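Local coordinates for protein alpha,alpha-trehalose-phosphate synthase (UDP-forming) (Burkholderia xenovorans, PDB 5V0T) that is a family 20 glycosyltransferase of the two-domain GT-B fold that binds 6-O-phosphono-alpha-D-glucopyranose and uridine-5'-diphosphate, at residues A[90-95]-A[104-109]; A[139-144]-A[163-168]. One frame throughout, in Å; residues are numbered along the deposited sequence.

Interaction 1. Residues A[90-95]-A[104-109]; sequences SNATLW and LLQYDR. With FMT (formic acid), chain U.
The carbonyl oxygen of Ala92 is gripped from segment 104-109 by the backbone N-H of Gln106: N to O is 2.9 Å, and the bond is nearly straight, 172° at the hydrogen. Water 1 gives Ala92 O a second, weak bond at 3.4 Å while it donates firmly to Leu104 O at 2.7 Å, so one water bridges the two carbonyls, weakly on the Ala92 side. Next along the helix, Thr93 sends its hydroxyl to the Gln106 carbonyl. The OG1 to O separation refines to 2.4 Å, too short to take at face value, although OG1 is clearly aimed at that oxygen. With OG1 beside the backbone N (chi1 -61°), the hydroxyl reaches the loop and also accepts a bond from water 2, which in turn accepts from Asp108 N. Segment 104-109 lies in the connection between helix 79-98 and helix 109-126 of the N-terminal domain and runs back alongside the first of them; Asp108 is the N-cap of the second, its OD1 bonded to Asp111 N. The first helix is widened here by a pi-type turn, closed by Trp95 N to Ser90 O at 2.9 Å. Apolar packing is thin. Leu105 lays CG against the Thr93 carbonyl, 3.9 Å from its O, and its side chain also touches Ala97. Tyr107 brings the CD1 edge of its ring near Thr93 OG1, and the same side chain packs on Phe89 and Phe112. A formic acid molecule, probably from the crystallisation liquor, takes the Tyr107 N-H on its O1 at 3.0 Å.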
loop_
_atom_site.group_PDB
_atom_site.type_symbol
_atom_site.label_atom_id
_atom_site.label_comp_id
_atom_site.label_asym_id
_atom_site.label_seq_id
_atom_site.Cartn_x
_atom_site.Cartn_y
_atom_site.Cartn_z
ATOM N N SER A 90 0.708 15.863 3.587
ATOM C CA SER A 90 0.709 14.498 3.053
ATOM C C SER A 90 -0.324 13.622 3.759
ATOM O O SER A 90 -1.187 13.018 3.114
ATOM C CB SER A 90 2.102 13.872 3.158
ATOM O OG SER A 90 3.020 14.529 2.285
ATOM N N ASN A 91 -0.275 13.556 5.085
ATOM C CA ASN A 91 -1.102 12.567 5.768
ATOM C C ASN A 91 -2.370 13.117 6.398
ATOM O O ASN A 91 -3.236 12.325 6.782
ATOM C CB ASN A 91 -0.249 11.834 6.799
ATOM C CG ASN A 91 0.727 10.898 6.121
ATOM O OD1 ASN A 91 0.453 10.444 5.025
ATOM N ND2 ASN A 91 1.864 10.632 6.742
ATOM N N ALA A 92 -2.523 14.442 6.515
ATOM C CA ALA A 92 -3.786 14.987 6.995
ATOM C C ALA A 92 -4.659 15.517 5.869
ATOM O O ALA A 92 -5.865 15.702 6.069
ATOM C CB ALA A 92 -3.551 16.104 8.026
ATOM N N THR A 93 -4.091 15.736 4.685
ATOM C CA THR A 93 -4.874 16.160 3.534
ATOM C C THR A 93 -4.919 15.082 2.461
ATOM O O THR A 93 -6.006 14.588 2.134
ATOM C CB THR A 93 -4.319 17.465 2.945
ATOM O OG1 THR A 93 -4.379 18.494 3.938
ATOM C CG2 THR A 93 -5.128 17.880 1.715
ATOM N N LEU A 94 -3.762 14.708 1.903
ATOM C CA LEU A 94 -3.740 13.850 0.719
ATOM C C LEU A 94 -4.198 12.438 1.049
ATOM O O LEU A 94 -5.033 11.867 0.333
ATOM C CB LEU A 94 -2.338 13.814 0.098
ATOM C CG LEU A 94 -1.877 15.124 -0.555
ATOM C CD1 LEU A 94 -0.467 15.008 -1.185
ATOM C CD2 LEU A 94 -2.910 15.613 -1.567
ATOM N N TRP A 95 -3.625 11.835 2.098
ATOM C CA TRP A 95 -3.986 10.452 2.418
ATOM C C TRP A 95 -5.481 10.287 2.642
ATOM O O TRP A 95 -6.082 9.416 1.987
ATOM C CB TRP A 95 -3.190 9.945 3.627
ATOM C CG TRP A 95 -3.556 8.514 3.979
ATOM C CD1 TRP A 95 -4.529 8.110 4.839
ATOM C CD2 TRP A 95 -2.957 7.320 3.457
ATOM N NE1 TRP A 95 -4.582 6.730 4.887
ATOM C CE2 TRP A 95 -3.615 6.224 4.059
ATOM C CE3 TRP A 95 -1.903 7.070 2.561
ATOM C CZ2 TRP A 95 -3.268 4.890 3.782
ATOM C CZ3 TRP A 95 -1.550 5.740 2.292
ATOM C CH2 TRP A 95 -2.241 4.672 2.893
ATOM N N LEU A 104 -12.369 13.176 7.006
ATOM C CA LEU A 104 -11.166 13.241 7.828
ATOM C C LEU A 104 -10.144 14.225 7.285
ATOM O O LEU A 104 -9.193 14.571 7.993
ATOM C CB LEU A 104 -10.523 11.853 7.940
ATOM C CG LEU A 104 -11.361 10.737 8.583
ATOM C CD1 LEU A 104 -10.618 9.390 8.521
ATOM C CD2 LEU A 104 -11.765 11.073 10.025
ATOM N N LEU A 105 -10.324 14.683 6.055
ATOM C CA LEU A 105 -9.431 15.678 5.479
ATOM C C LEU A 105 -9.353 16.921 6.365
ATOM O O LEU A 105 -10.371 17.472 6.799
ATOM C CB LEU A 105 -9.920 16.043 4.077
ATOM C CG LEU A 105 -9.030 16.846 3.128
ATOM C CD1 LEU A 105 -9.568 16.721 1.727
ATOM C CD2 LEU A 105 -8.991 18.314 3.523
ATOM N N GLN A 106 -8.134 17.333 6.672
ATOM C CA GLN A 106 -7.880 18.658 7.204
ATOM C C GLN A 106 -6.978 19.382 6.218
ATOM O O GLN A 106 -6.188 18.757 5.503
ATOM C CB GLN A 106 -7.234 18.594 8.578
ATOM C CG GLN A 106 -8.171 18.074 9.653
ATOM C CD GLN A 106 -7.442 17.752 10.940
ATOM O OE1 GLN A 106 -6.211 17.781 10.993
ATOM N NE2 GLN A 106 -8.198 17.444 11.987
ATOM N N TYR A 107 -7.123 20.700 6.148
ATOM C CA TYR A 107 -6.321 21.482 5.224
ATOM C C TYR A 107 -5.798 22.700 5.958
ATOM O O TYR A 107 -6.560 23.368 6.659
ATOM C CB TYR A 107 -7.131 21.922 3.999
ATOM C CG TYR A 107 -6.351 22.845 3.093
ATOM C CD1 TYR A 107 -5.250 22.379 2.391
ATOM C CD2 TYR A 107 -6.706 24.188 2.948
ATOM C CE1 TYR A 107 -4.529 23.202 1.556
ATOM C CE2 TYR A 107 -5.981 25.033 2.111
ATOM C CZ TYR A 107 -4.897 24.523 1.419
ATOM O OH TYR A 107 -4.163 25.318 0.588
ATOM N N ASP A 108 -4.506 22.977 5.804
ATOM C CA ASP A 108 -3.919 24.198 6.344
ATOM C C ASP A 108 -2.989 24.771 5.283
ATOM O O ASP A 108 -2.059 24.094 4.836
ATOM C CB ASP A 108 -3.179 23.921 7.662
ATOM C CG ASP A 108 -2.511 25.165 8.241
ATOM O OD1 ASP A 108 -1.771 25.846 7.523
ATOM O OD2 ASP A 108 -2.717 25.468 9.430
ATOM N N ARG A 109 -3.260 26.014 4.873
ATOM C CA ARG A 109 -2.473 26.672 3.839
ATOM C C ARG A 109 -0.987 26.658 4.167
ATOM O O ARG A 109 -0.148 26.433 3.287
ATOM C CB ARG A 109 -2.957 28.114 3.690
ATOM C CG ARG A 109 -3.405 28.513 2.322
ATOM C CD ARG A 109 -3.798 29.979 2.355
ATOM N NE ARG A 109 -5.114 30.202 1.768
ATOM C CZ ARG A 109 -5.836 31.302 1.953
ATOM N NH1 ARG A 109 -7.022 31.413 1.369
ATOM N NH2 ARG A 109 -5.381 32.279 2.729
HETATM C C FMT U . -10.007 21.863 7.094
HETATM O O1 FMT U . -9.173 21.780 8.007
HETATM O O2 FMT U . -11.236 21.927 7.254
HETATM O O HOH W 1 -6.677 13.978 8.846
HETATM O O HOH W 2 -2.923 20.699 4.971
#

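Interaction 2. Residues A[139-144]-A[163-168]; sequences HDYHLI and LHIPFP. With G6P (6-O-phosphono-alpha-D-glucopyranose), chain J.
Asp140 sets its side chain across that of His164 at about a right angle. Its CB lies 4.1 Å from His164 CD2, and CG sits 3.6 Å from His164 CB, with the carboxylate and imidazole planes 61° apart. At the tip the two oxygens divide the work. OD1 turns to the protein: the His164 backbone N-H reaches it at 2.9 Å from well above the carboxylate plane, 52° out of it, and Leu163 CD1 closes in on the same oxygen. OD2 turns to the ligand and accepts two bonds from the 6-O-phosphono-alpha-D-glucopyranose, from O2 and from O3, each at 2.6 Å. The His164 ring is held separately: its NE2 pairs with His139 ND1 at 2.8 Å, a bond in which either nitrogen could donate, and the rings meet rim to rim with planes 47° apart. Both loops leave the C-terminal ends of neighbouring parallel strands, 135-139 and 159-162, the usual place for a binding site in a Rossmann-like domain such as this half of a GT-B fold. Beside the carboxylate the contact is apolar. Tyr141 has CG in the crowded position between its backbone N and carbonyl carbon, which brings its ring across Ile165, whose CD1 comes to 3.5 Å from Tyr141 CD1. Leu163 CD1 packs at 4.1 Å on Tyr141 CB, beside the Tyr141 N-H, a buried donor with no partner in the model. Ile165 CG2 carries this apolar surface on to O2 of the sugar. With OD1 held by the His164 amide and OD2 by two adjacent sugar hydroxyls, both of them donors, bonds on both oxygens together restrain the carboxylate.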
loop_
_atom_site.group_PDB
_atom_site.type_symbol
_atom_site.label_atom_id
_atom_site.label_comp_id
_atom_site.label_asym_id
_atom_site.label_seq_id
_atom_site.Cartn_x
_atom_site.Cartn_y
_atom_site.Cartn_z
ATOM N N HIS A 139 8.280 8.165 -6.217
ATOM C CA HIS A 139 7.188 7.328 -5.717
ATOM C C HIS A 139 6.341 8.051 -4.673
ATOM O O HIS A 139 6.853 8.453 -3.622
ATOM C CB HIS A 139 7.733 6.021 -5.132
ATOM C CG HIS A 139 8.279 5.099 -6.179
ATOM N ND1 HIS A 139 7.594 3.988 -6.624
ATOM C CD2 HIS A 139 9.412 5.164 -6.922
ATOM C CE1 HIS A 139 8.292 3.392 -7.575
ATOM N NE2 HIS A 139 9.399 4.086 -7.775
ATOM N N ASP A 140 5.047 8.208 -4.984
ATOM C CA ASP A 140 3.916 8.372 -4.059
ATOM C C ASP A 140 3.592 9.812 -3.680
ATOM O O ASP A 140 4.293 10.755 -4.058
ATOM C CB ASP A 140 4.094 7.537 -2.780
ATOM C CG ASP A 140 2.824 6.760 -2.434
ATOM O OD1 ASP A 140 1.872 6.854 -3.237
ATOM O OD2 ASP A 140 2.766 6.058 -1.398
ATOM N N TYR A 141 2.494 9.972 -2.935
ATOM C CA TYR A 141 1.785 11.240 -2.840
ATOM C C TYR A 141 2.575 12.345 -2.137
ATOM O O TYR A 141 2.264 13.523 -2.339
ATOM C CB TYR A 141 0.464 11.007 -2.112
ATOM C CG TYR A 141 0.628 10.337 -0.764
ATOM C CD1 TYR A 141 0.782 8.954 -0.648
ATOM C CD2 TYR A 141 0.592 11.087 0.399
ATOM C CE1 TYR A 141 0.922 8.348 0.595
ATOM C CE2 TYR A 141 0.718 10.496 1.634
ATOM C CZ TYR A 141 0.887 9.131 1.733
ATOM O OH TYR A 141 0.988 8.570 2.992
ATOM N N HIS A 142 3.571 12.001 -1.307
ATOM C CA HIS A 142 4.375 13.030 -0.648
ATOM C C HIS A 142 5.115 13.893 -1.650
ATOM O O HIS A 142 5.473 15.041 -1.347
ATOM C CB HIS A 142 5.410 12.397 0.290
ATOM C CG HIS A 142 4.881 11.267 1.105
ATOM N ND1 HIS A 142 4.684 10.002 0.587
ATOM C CD2 HIS A 142 4.524 11.202 2.410
ATOM C CE1 HIS A 142 4.205 9.214 1.532
ATOM N NE2 HIS A 142 4.105 9.915 2.649
ATOM N N LEU A 143 5.376 13.358 -2.835
ATOM C CA LEU A 143 6.383 13.916 -3.735
ATOM C C LEU A 143 5.788 14.333 -5.082
ATOM O O LEU A 143 6.496 14.411 -6.086
ATOM C CB LEU A 143 7.534 12.914 -3.904
ATOM C CG LEU A 143 8.253 12.611 -2.581
ATOM C CD1 LEU A 143 9.207 11.448 -2.739
ATOM C CD2 LEU A 143 9.005 13.848 -2.093
ATOM N N ILE A 144 4.489 14.637 -5.102
ATOM C CA ILE A 144 3.822 15.135 -6.315
ATOM C C ILE A 144 4.535 16.350 -6.919
ATOM O O ILE A 144 4.664 16.404 -8.151
ATOM C CB ILE A 144 2.345 15.431 -6.024
ATOM C CG1 ILE A 144 1.577 14.106 -5.850
ATOM C CG2 ILE A 144 1.705 16.314 -7.137
ATOM C CD1 ILE A 144 0.157 14.269 -5.237
ATOM N N LEU A 163 2.178 6.583 -8.406
ATOM C CA LEU A 163 1.300 6.746 -7.248
ATOM C C LEU A 163 0.910 5.372 -6.705
ATOM O O LEU A 163 0.300 4.558 -7.419
ATOM C CB LEU A 163 0.049 7.545 -7.633
ATOM C CG LEU A 163 -0.900 7.937 -6.493
ATOM C CD1 LEU A 163 -0.224 8.908 -5.534
ATOM C CD2 LEU A 163 -2.196 8.521 -7.046
ATOM N N HIS A 164 1.264 5.108 -5.441
ATOM C CA HIS A 164 0.974 3.805 -4.847
ATOM C C HIS A 164 -0.445 3.740 -4.300
ATOM O O HIS A 164 -1.014 2.651 -4.204
ATOM C CB HIS A 164 1.980 3.476 -3.725
ATOM C CG HIS A 164 3.362 3.174 -4.228
ATOM N ND1 HIS A 164 3.919 1.917 -4.172
ATOM C CD2 HIS A 164 4.278 3.962 -4.842
ATOM C CE1 HIS A 164 5.124 1.943 -4.716
ATOM N NE2 HIS A 164 5.363 3.172 -5.133
ATOM N N ILE A 165 -1.016 4.885 -3.937
ATOM C CA ILE A 165 -2.351 4.958 -3.349
ATOM C C ILE A 165 -3.358 5.186 -4.478
ATOM O O ILE A 165 -2.948 5.448 -5.616
ATOM C CB ILE A 165 -2.403 6.061 -2.279
ATOM C CG1 ILE A 165 -2.231 7.452 -2.919
ATOM C CG2 ILE A 165 -1.333 5.794 -1.198
ATOM C CD1 ILE A 165 -2.430 8.598 -1.919
ATOM N N PRO A 166 -4.667 5.071 -4.239
ATOM C CA PRO A 166 -5.619 5.279 -5.334
ATOM C C PRO A 166 -5.531 6.706 -5.854
ATOM O O PRO A 166 -5.166 7.632 -5.127
ATOM C CB PRO A 166 -6.984 5.007 -4.681
ATOM C CG PRO A 166 -6.681 4.269 -3.424
ATOM C CD PRO A 166 -5.346 4.754 -2.974
ATOM N N PHE A 167 -5.858 6.897 -7.133
ATOM C CA PHE A 167 -6.164 8.258 -7.582
ATOM C C PHE A 167 -7.670 8.462 -7.503
ATOM O O PHE A 167 -8.414 7.755 -8.195
ATOM C CB PHE A 167 -5.672 8.528 -8.999
ATOM C CG PHE A 167 -5.627 10.000 -9.330
ATOM C CD1 PHE A 167 -6.777 10.677 -9.723
ATOM C CD2 PHE A 167 -4.450 10.725 -9.160
ATOM C CE1 PHE A 167 -6.729 12.039 -10.012
ATOM C CE2 PHE A 167 -4.402 12.087 -9.440
ATOM C CZ PHE A 167 -5.538 12.741 -9.859
ATOM N N PRO A 168 -8.161 9.394 -6.690
ATOM C CA PRO A 168 -9.603 9.470 -6.449
ATOM C C PRO A 168 -10.347 10.054 -7.640
ATOM O O PRO A 168 -9.797 10.802 -8.447
ATOM C CB PRO A 168 -9.708 10.397 -5.235
ATOM C CG PRO A 168 -8.523 11.332 -5.422
ATOM C CD PRO A 168 -7.424 10.393 -5.899
HETATM C C1 G6P J . 1.576 3.218 2.231
HETATM C C2 G6P J . 2.069 4.401 1.414
HETATM C C3 G6P J . 3.593 4.512 1.502
HETATM C C4 G6P J . 4.006 4.579 2.975
HETATM C C5 G6P J . 3.441 3.369 3.721
HETATM C C6 G6P J . 3.880 3.388 5.185
HETATM O O1 G6P J . 2.148 2.049 1.658
HETATM O O2 G6P J . 1.635 4.255 0.050
HETATM O O3 G6P J . 3.985 5.723 0.833
HETATM O O4 G6P J . 5.445 4.558 3.081
HETATM O O5 G6P J . 2.009 3.343 3.595
HETATM O O6 G6P J . 3.496 4.631 5.797
HETATM P P G6P J . 4.621 5.565 6.473
HETATM O O1P G6P J . 5.045 4.864 7.739
HETATM O O2P G6P J . 3.927 6.882 6.676
HETATM O O3P G6P J . 5.739 5.624 5.457
#

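In the fold
Along the chain, helix 79-98 comes first, and interaction 1 closes the short loop that joins it to helix 109-126. The chain then runs through that second helix into strand 135-139, and interaction 2 closes a longer loop, which takes in helix 146-152 and strand 159-162. The two loops follow one another in series, neither nesting nor crossing. They lie about 14 Å apart, centre to centre, yet they touch: Asn91 OD1 and Tyr141 OH are 2.8 Å apart, a probable hydrogen bond, and Trp95 packs on both Tyr141 and Ile165. Helix 79-98 is thus fastened to the strand-end loops of the N-terminal sheet. Segment 90-95 supplies Trp95, and both segments of interaction 2 supply residues, to the 6-O-phosphono-alpha-D-glucopyranose pocket.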